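Local atomic coordinates of aminoglycoside acetyltransferase meta-AAC0020 (PDB entry 5F47), a protein that probably transfers an acetyl group from acetyl-coenzyme A to aminoglycoside antibiotics, as a resistance enzyme of the GNAT acetyltransferase family. Residues Arg29-Val34 / Ile89-Val94; Tyr58-Leu63 / Gly70-Tyr75. One frame throughout, in Å; residues are numbered along the deposited sequence. Where two conformers were deposited one is given.

Interaction 1 (Arg29-Val34 / Ile89-Val94); sequences RLFEAV and IYDLAV
Phe31 and Ala93 bury the largest areas here, with Asp91 next, and the contact is built round the Phe31 ring. One face of that ring takes the CB of Asp91, which stands over the rim rather than the middle: the distance from Asp91 CB to the Phe31 ring centroid is 4.0 Å, 25° off the normal, which fits a CH-pi contact. The methyl of Ala93 comes instead to the edge, in the ring plane, with Phe31 CD1 at 3.6 Å from Ala93 CB. Asp91 and Ala93, two residues apart on one strand, thus meet the face and the edge of one ring. With CG anti to its own carbonyl carbon (chi1 -72°), Phe31 brings its ring to the strand although its CB does not point there. The plane of the Asp91 carboxylate is tilted well away from that of the ring, so the two do not stack. Asp91 OD2 is held by the hydroxyls of Tyr80 and Tyr81 of the second subunit, and Tyr81 of that subunit also packs on Phe31.

Ala93 CB is shared by two more side chains of the helix. Leu30 CD2, in one of its two conformers, reaches it at 3.6 Å, while Val34 CG1 is more distant at 4.2 Å. The other branch of Val34, CG2, lies 3.7 Å from Val94 O, an oxygen that accepts a hydrogen bond from Gln99 NE2.

The segment axes approach to 8.4 Å at 77°, so the helix runs nearly across the strand. Phe31 CA and Ala93 CA are 6.4 Å apart, a close approach consistent with the small alanine side chain. This is helix-on-sheet packing in a GNAT fold: helix 21-34 lies on one face of the sheet; on the other, Leu92 and Val94 pack on helix 103-117, Leu92 also on helix 132-138.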
ATOM      1  N   ARG B  29      20.588  -0.877   2.271  1.00 16.68           N
ATOM      2  CA  ARG B  29      21.702  -0.030   1.838  1.00 18.08           C
ATOM      3  C   ARG B  29      21.720   0.168   0.329  1.00 17.89           C
ATOM      4  O   ARG B  29      22.109   1.224  -0.153  1.00 20.60           O
ATOM      5  CB  ARG B  29      23.046  -0.608   2.287  1.00 20.80           C
ATOM      6  CG  ARG B  29      23.247  -0.595   3.801  1.00 22.64           C
ATOM      7  CD  ARG B  29      23.077   0.803   4.387  1.00 24.68           C
ATOM      8  NE  ARG B  29      23.462   0.846   5.796  1.00 25.53           N
ATOM      9  CZ  ARG B  29      23.347   1.926   6.564  1.00 27.14           C
ATOM     10  NH1 ARG B  29      22.858   3.061   6.066  1.00 27.02           N
ATOM     11  NH2 ARG B  29      23.718   1.867   7.836  1.00 28.86           N
ATOM     12  N   LEU B  30      21.317  -0.854  -0.426  1.00 17.50           N
ATOM     13  CA  LEU B  30      21.232  -0.706  -1.872  0.54 18.41           C
ATOM     14  C   LEU B  30      20.174   0.338  -2.229  1.00 16.88           C
ATOM     15  O   LEU B  30      20.395   1.181  -3.103  1.00 18.47           O
ATOM     16  CB  LEU B  30      20.927  -2.052  -2.528  0.54 18.49           C
ATOM     17  CG  LEU B  30      21.060  -2.142  -4.049  0.54 18.47           C
ATOM     18  CD1 LEU B  30      21.455  -3.555  -4.459  0.54 19.17           C
ATOM     19  CD2 LEU B  30      19.736  -1.764  -4.687  0.54 17.77           C
ATOM     20  N   PHE B  31      19.029   0.285  -1.548  1.00 15.58           N
ATOM     21  CA  PHE B  31      17.972   1.278  -1.742  1.00 15.15           C
ATOM     22  C   PHE B  31      18.506   2.686  -1.448  1.00 15.96           C
ATOM     23  O   PHE B  31      18.253   3.632  -2.199  1.00 17.16           O
ATOM     24  CB  PHE B  31      16.770   1.003  -0.831  1.00 15.18           C
ATOM     25  CG  PHE B  31      15.934  -0.199  -1.212  1.00 15.69           C
ATOM     26  CD1 PHE B  31      15.948  -0.719  -2.496  1.00 16.55           C
ATOM     27  CD2 PHE B  31      15.098  -0.768  -0.271  1.00 16.95           C
ATOM     28  CE1 PHE B  31      15.135  -1.841  -2.832  1.00 15.75           C
ATOM     29  CE2 PHE B  31      14.303  -1.857  -0.584  1.00 15.75           C
ATOM     30  CZ  PHE B  31      14.311  -2.390  -1.865  1.00 15.19           C
ATOM     31  N   GLU B  32      19.213   2.825  -0.337  1.00 17.93           N
ATOM     32  CA  GLU B  32      19.761   4.125   0.047  1.00 16.94           C
ATOM     33  C   GLU B  32      20.671   4.689  -1.046  1.00 19.19           C
ATOM     34  O   GLU B  32      20.639   5.891  -1.342  1.00 22.29           O
ATOM     35  CB  GLU B  32      20.537   4.013   1.358  1.00 18.29           C
ATOM     36  CG  GLU B  32      21.208   5.330   1.777  1.00 20.60           C
ATOM     37  CD  GLU B  32      22.152   5.184   2.966  1.00 23.31           C
ATOM     38  OE1 GLU B  32      22.603   4.059   3.280  1.00 24.93           O
ATOM     39  OE2 GLU B  32      22.458   6.214   3.590  1.00 24.21           O
ATOM     40  N   ALA B  33      21.464   3.816  -1.659  1.00 19.75           N
ATOM     41  CA  ALA B  33      22.394   4.215  -2.709  1.00 21.51           C
ATOM     42  C   ALA B  33      21.661   4.528  -4.013  1.00 22.60           C
ATOM     43  O   ALA B  33      21.825   5.611  -4.576  1.00 24.23           O
ATOM     44  CB  ALA B  33      23.434   3.134  -2.922  1.00 22.45           C
ATOM     45  N   VAL B  34      20.836   3.594  -4.485  1.00 21.03           N
ATOM     46  CA  VAL B  34      20.209   3.754  -5.798  1.00 22.38           C
ATOM     47  C   VAL B  34      19.183   4.886  -5.811  1.00 21.38           C
ATOM     48  O   VAL B  34      19.107   5.629  -6.799  1.00 22.25           O
ATOM     49  CB  VAL B  34      19.536   2.438  -6.260  1.00 22.56           C
ATOM     50  CG1 VAL B  34      18.778   2.635  -7.583  1.00 24.17           C
ATOM     51  CG2 VAL B  34      20.578   1.368  -6.421  1.00 23.99           C
ATOM     52  N   ILE B  89       3.910  -4.192  -4.245  1.00 11.49           N
ATOM     53  CA  ILE B  89       5.362  -4.011  -4.334  1.00 12.38           C
ATOM     54  C   ILE B  89       5.672  -2.566  -3.983  1.00 12.62           C
ATOM     55  O   ILE B  89       5.187  -1.648  -4.650  1.00 15.22           O
ATOM     56  CB  ILE B  89       5.892  -4.338  -5.737  1.00 12.88           C
ATOM     57  CG1 ILE B  89       5.661  -5.819  -6.058  1.00 12.39           C
ATOM     58  CG2 ILE B  89       7.394  -4.005  -5.828  1.00 14.71           C
ATOM     59  CD1 ILE B  89       5.981  -6.170  -7.536  1.00 21.80           C
ATOM     60  N   TYR B  90       6.461  -2.359  -2.929  1.00 12.58           N
ATOM     61  CA  TYR B  90       6.699  -1.014  -2.464  1.00 12.49           C
ATOM     62  C   TYR B  90       7.962  -0.393  -3.064  1.00 14.47           C
ATOM     63  O   TYR B  90       7.940   0.761  -3.510  1.00 16.50           O
ATOM     64  CB  TYR B  90       6.767  -0.990  -0.920  1.00 14.08           C
ATOM     65  CG  TYR B  90       6.777   0.421  -0.407  1.00 14.98           C
ATOM     66  CD1 TYR B  90       5.592   1.146  -0.281  1.00 17.04           C
ATOM     67  CD2 TYR B  90       7.982   1.060  -0.125  1.00 16.22           C
ATOM     68  CE1 TYR B  90       5.618   2.482   0.160  1.00 19.04           C
ATOM     69  CE2 TYR B  90       8.016   2.386   0.308  1.00 19.83           C
ATOM     70  CZ  TYR B  90       6.837   3.086   0.449  1.00 20.79           C
ATOM     71  OH  TYR B  90       6.923   4.398   0.873  1.00 26.13           O
ATOM     72  N   ASP B  91       9.072  -1.129  -3.009  1.00 14.93           N
ATOM     73  CA  ASP B  91      10.346  -0.690  -3.604  1.00 15.32           C
ATOM     74  C   ASP B  91      10.946  -1.784  -4.457  1.00 14.26           C
ATOM     75  O   ASP B  91      10.818  -2.949  -4.139  1.00 14.87           O
ATOM     76  CB  ASP B  91      11.379  -0.336  -2.528  1.00 16.68           C
ATOM     77  CG  ASP B  91      11.259   1.073  -2.009  1.00 20.33           C
ATOM     78  OD1 ASP B  91      10.962   2.017  -2.786  1.00 21.24           O
ATOM     79  OD2 ASP B  91      11.514   1.243  -0.791  1.00 20.88           O
ATOM     80  N   LEU B  92      11.622  -1.379  -5.526  1.00 15.88           N
ATOM     81  CA  LEU B  92      12.406  -2.292  -6.343  0.51 14.61           C
ATOM     82  C   LEU B  92      13.642  -1.532  -6.813  1.00 16.12           C
ATOM     83  O   LEU B  92      13.538  -0.406  -7.309  1.00 18.45           O
ATOM     84  CB  LEU B  92      11.584  -2.819  -7.533  0.51 14.89           C
ATOM     85  CG  LEU B  92      12.261  -3.754  -8.539  0.51 16.12           C
ATOM     86  CD1 LEU B  92      11.230  -4.668  -9.168  0.51 16.32           C
ATOM     87  CD2 LEU B  92      12.987  -2.974  -9.624  0.51 16.88           C
ATOM     88  N   ALA B  93      14.813  -2.132  -6.647  1.00 15.78           N
ATOM     89  CA  ALA B  93      16.025  -1.501  -7.121  1.00 17.77           C
ATOM     90  C   ALA B  93      17.037  -2.529  -7.553  1.00 18.77           C
ATOM     91  O   ALA B  93      17.075  -3.640  -7.025  1.00 18.86           O
ATOM     92  CB  ALA B  93      16.630  -0.588  -6.039  1.00 19.23           C
ATOM     93  N   VAL B  94      17.864  -2.129  -8.509  1.00 19.32           N
ATOM     94  CA  VAL B  94      18.988  -2.929  -8.967  1.00 19.59           C
ATOM     95  C   VAL B  94      20.238  -2.060  -8.947  1.00 21.37           C
ATOM     96  O   VAL B  94      20.195  -0.889  -9.338  1.00 22.23           O
ATOM     97  CB  VAL B  94      18.730  -3.502 -10.372  1.00 22.36           C
ATOM     98  CG1 VAL B  94      19.973  -4.218 -10.921  1.00 25.02           C
ATOM     99  CG2 VAL B  94      17.550  -4.455 -10.323  1.00 22.39           C
TER

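Interaction 2 (Tyr58-Leu63 / Gly70-Tyr75); sequences YVFVAL and GGLTSY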
ATOM      1  N   TYR B  58       7.099  -9.606   2.462  1.00 14.18           N
ATOM      2  CA  TYR B  58       8.014 -10.509   1.761  1.00 15.43           C
ATOM      3  C   TYR B  58       9.023  -9.733   0.930  1.00 15.11           C
ATOM      4  O   TYR B  58       8.665  -8.834   0.172  1.00 13.84           O
ATOM      5  CB  TYR B  58       7.251 -11.477   0.857  1.00 16.71           C
ATOM      6  CG  TYR B  58       6.448 -12.510   1.587  1.00 17.97           C
ATOM      7  CD1 TYR B  58       7.058 -13.648   2.099  1.00 21.30           C
ATOM      8  CD2 TYR B  58       5.081 -12.371   1.742  1.00 19.58           C
ATOM      9  CE1 TYR B  58       6.325 -14.621   2.758  1.00 24.93           C
ATOM     10  CE2 TYR B  58       4.340 -13.339   2.396  1.00 23.45           C
ATOM     11  CZ  TYR B  58       4.970 -14.454   2.904  1.00 26.09           C
ATOM     12  OH  TYR B  58       4.237 -15.424   3.549  1.00 29.68           O
ATOM     13  N   VAL B  59      10.281 -10.152   1.042  1.00 15.80           N
ATOM     14  CA  VAL B  59      11.405  -9.510   0.381  1.00 15.40           C
ATOM     15  C   VAL B  59      12.028 -10.489  -0.604  1.00 16.98           C
ATOM     16  O   VAL B  59      12.290 -11.645  -0.258  1.00 17.55           O
ATOM     17  CB  VAL B  59      12.479  -9.068   1.392  1.00 14.49           C
ATOM     18  CG1 VAL B  59      13.602  -8.327   0.692  1.00 15.88           C
ATOM     19  CG2 VAL B  59      11.872  -8.188   2.480  1.00 14.17           C
ATOM     20  N   PHE B  60      12.246 -10.045  -1.837  1.00 15.20           N
ATOM     21  CA  PHE B  60      12.932 -10.881  -2.816  1.00 17.12           C
ATOM     22  C   PHE B  60      14.240 -10.211  -3.186  1.00 17.35           C
ATOM     23  O   PHE B  60      14.267  -9.003  -3.412  1.00 18.77           O
ATOM     24  CB  PHE B  60      12.071 -11.091  -4.059  1.00 18.93           C
ATOM     25  CG  PHE B  60      10.819 -11.881  -3.802  1.00 19.57           C
ATOM     26  CD1 PHE B  60       9.715 -11.272  -3.225  1.00 20.67           C
ATOM     27  CD2 PHE B  60      10.754 -13.225  -4.114  1.00 22.85           C
ATOM     28  CE1 PHE B  60       8.563 -11.994  -2.975  1.00 22.31           C
ATOM     29  CE2 PHE B  60       9.596 -13.949  -3.871  1.00 23.70           C
ATOM     30  CZ  PHE B  60       8.508 -13.321  -3.281  1.00 22.52           C
ATOM     31  N   VAL B  61      15.316 -10.982  -3.252  1.00 19.16           N
ATOM     32  CA  VAL B  61      16.613 -10.415  -3.603  1.00 18.89           C
ATOM     33  C   VAL B  61      17.288 -11.122  -4.764  1.00 18.79           C
ATOM     34  O   VAL B  61      17.010 -12.283  -5.077  1.00 19.70           O
ATOM     35  CB  VAL B  61      17.578 -10.416  -2.395  1.00 19.98           C
ATOM     36  CG1 VAL B  61      16.982  -9.599  -1.247  1.00 18.95           C
ATOM     37  CG2 VAL B  61      17.917 -11.830  -1.930  1.00 21.09           C
ATOM     38  N   ALA B  62      18.190 -10.391  -5.406  1.00 19.49           N
ATOM     39  CA  ALA B  62      19.029 -10.950  -6.457  1.00 19.62           C
ATOM     40  C   ALA B  62      20.456 -10.985  -5.961  1.00 21.29           C
ATOM     41  O   ALA B  62      20.948 -10.003  -5.403  1.00 21.92           O
ATOM     42  CB  ALA B  62      18.923 -10.134  -7.722  1.00 21.10           C
ATOM     43  N   LEU B  63      21.125 -12.116  -6.169  1.00 22.78           N
ATOM     44  CA  LEU B  63      22.452 -12.330  -5.621  1.00 26.26           C
ATOM     45  C   LEU B  63      23.427 -12.721  -6.706  1.00 27.60           C
ATOM     46  O   LEU B  63      23.111 -13.554  -7.555  1.00 27.11           O
ATOM     47  CB  LEU B  63      22.424 -13.428  -4.565  1.00 29.08           C
ATOM     48  CG  LEU B  63      21.724 -13.117  -3.249  1.00 29.31           C
ATOM     49  CD1 LEU B  63      20.971 -14.342  -2.773  1.00 30.36           C
ATOM     50  CD2 LEU B  63      22.755 -12.697  -2.222  1.00 31.65           C
ATOM     51  N   GLY B  70      20.317  -6.555  -6.164  1.00 19.83           N
ATOM     52  CA  GLY B  70      18.994  -6.041  -6.451  1.00 18.35           C
ATOM     53  C   GLY B  70      17.972  -6.638  -5.512  1.00 17.90           C
ATOM     54  O   GLY B  70      18.249  -7.622  -4.835  1.00 19.04           O
ATOM     55  N   GLY B  71      16.798  -6.028  -5.430  1.00 16.41           N
ATOM     56  CA  GLY B  71      15.735  -6.651  -4.675  1.00 16.14           C
ATOM     57  C   GLY B  71      14.471  -5.835  -4.667  1.00 14.15           C
ATOM     58  O   GLY B  71      14.458  -4.708  -5.171  1.00 15.42           O
ATOM     59  N   LEU B  72      13.420  -6.403  -4.089  1.00 13.38           N
ATOM     60  CA  LEU B  72      12.172  -5.676  -3.944  1.00 15.88           C
ATOM     61  C   LEU B  72      11.505  -6.079  -2.646  1.00 15.78           C
ATOM     62  O   LEU B  72      11.768  -7.141  -2.090  1.00 15.76           O
ATOM     63  CB  LEU B  72      11.243  -5.896  -5.152  1.00 18.42           C
ATOM     64  CG  LEU B  72      10.537  -7.222  -5.425  1.00 15.85           C
ATOM     65  CD1 LEU B  72       9.377  -7.485  -4.461  1.00 15.91           C
ATOM     66  CD2 LEU B  72      10.023  -7.219  -6.873  1.00 16.63           C
ATOM     67  N   THR B  73      10.641  -5.200  -2.162  1.00 13.21           N
ATOM     68  CA  THR B  73       9.883  -5.425  -0.938  1.00 12.80           C
ATOM     69  C   THR B  73       8.413  -5.446  -1.302  1.00 13.01           C
ATOM     70  O   THR B  73       7.993  -4.737  -2.227  1.00 13.35           O
ATOM     71  CB  THR B  73      10.151  -4.326   0.092  1.00 13.41           C
ATOM     72  OG1 THR B  73       9.886  -3.049  -0.519  1.00 14.64           O
ATOM     73  CG2 THR B  73      11.608  -4.364   0.543  1.00 15.03           C
ATOM     74  N   SER B  74       7.633  -6.252  -0.584  1.00 12.73           N
ATOM     75  CA  SER B  74       6.210  -6.358  -0.911  1.00 11.46           C
ATOM     76  C   SER B  74       5.390  -6.579   0.368  1.00 12.19           C
ATOM     77  O   SER B  74       5.848  -7.221   1.315  1.00 13.53           O
ATOM     78  CB  SER B  74       5.967  -7.474  -1.959  1.00 12.30           C
ATOM     79  OG  SER B  74       6.310  -8.747  -1.445  1.00 14.23           O
ATOM     80  N   TYR B  75       4.197  -5.984   0.383  1.00 13.09           N
ATOM     81  CA  TYR B  75       3.248  -6.071   1.494  1.00 11.71           C
ATOM     82  C   TYR B  75       1.983  -6.782   1.049  1.00 12.14           C
ATOM     83  O   TYR B  75       1.420  -6.472  -0.005  1.00 14.67           O
ATOM     84  CB  TYR B  75       2.861  -4.671   1.991  1.00 11.21           C
ATOM     85  CG  TYR B  75       3.987  -3.886   2.605  1.00 13.44           C
ATOM     86  CD1 TYR B  75       4.836  -3.127   1.803  1.00 11.49           C
ATOM     87  CD2 TYR B  75       4.188  -3.886   3.974  1.00 13.50           C
ATOM     88  CE1 TYR B  75       5.877  -2.387   2.362  1.00 12.29           C
ATOM     89  CE2 TYR B  75       5.234  -3.141   4.556  1.00 13.51           C
ATOM     90  CZ  TYR B  75       6.079  -2.408   3.728  1.00 15.25           C
ATOM     91  OH  TYR B  75       7.097  -1.654   4.276  1.00 15.63           O
TER
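Tyr58 N donates to Ser74 O at 2.9 Å in a nearly straight bond (170°), one of several that join strands 57-64 and 67-77 into an antiparallel beta hairpin in the central sheet of the GNAT fold. Ala62 N reaches Gly70 O at 2.8 Å, also nearly straight at the hydrogen but approaching from above the carbonyl plane. Between them Phe60 and Leu72 form a hydrogen-bonded pair, with Phe60 N to Leu72 O at 3.0 Å and Leu72 N to Phe60 O at 2.8 Å.

The Tyr58-Ser74 pair lies at the end of the segments away from the turn. Tyr58 O accepts two donors from Ser74, the hydroxyl OG at 2.9 Å and the backbone N, whose bond is weak because its angle is only 128°. Ser74 OG also bonds to Tyr115 OH, so this hydroxyl links strand 57-64 to helix 103-117; its placement between the backbone N and the carbonyl carbon (chi1 64°) turns it towards Tyr58 O. Val59 with Thr73 and Val61 with Gly71 are antiparallel non-hydrogen-bonded pairs, although Val59 CA lies 3.4 Å from Leu72 O in a CA-H...O contact.

The side chains divide between the two faces of the sheet. Val59 and Thr73 share the face packed by helix 21-34, where Val59 meets Phe24 and Leu27 and Thr73 meets Phe31. Phe60 and Leu72 turn to the other face and run alongside each other, under Thr111 of helix 103-117; Phe114 of that helix meets the Phe60 ring edge-to-face. Opposite Val61 the chain has no side chain at Gly71, and Val61 CA and Gly71 CA come within 4.0 Å, the closest pair of the register. Across the Phe60-Leu72 pair, Phe60 CD1 rests 4.0 Å from Leu72 CD1.

The centres of the two interactions are 9 Å apart, and both belong to one mixed sheet, in which strands 67-77 and 86-94 are neighbours. Along the chain, the hairpin of interaction 2 falls between the two partners of interaction 1, helix 21-34 and strand 86-94. The seam between them is direct, since Ala93 O lies 2.9 Å from Gly71 N and Tyr90 N 2.9 Å from Thr73 O, both probable hydrogen bonds. Phe31 touches Thr73 as well as Ala93, so helix 21-34 spans both strands. Both interactions touch the second subunit, which ties this part of the GNAT core to the dimer.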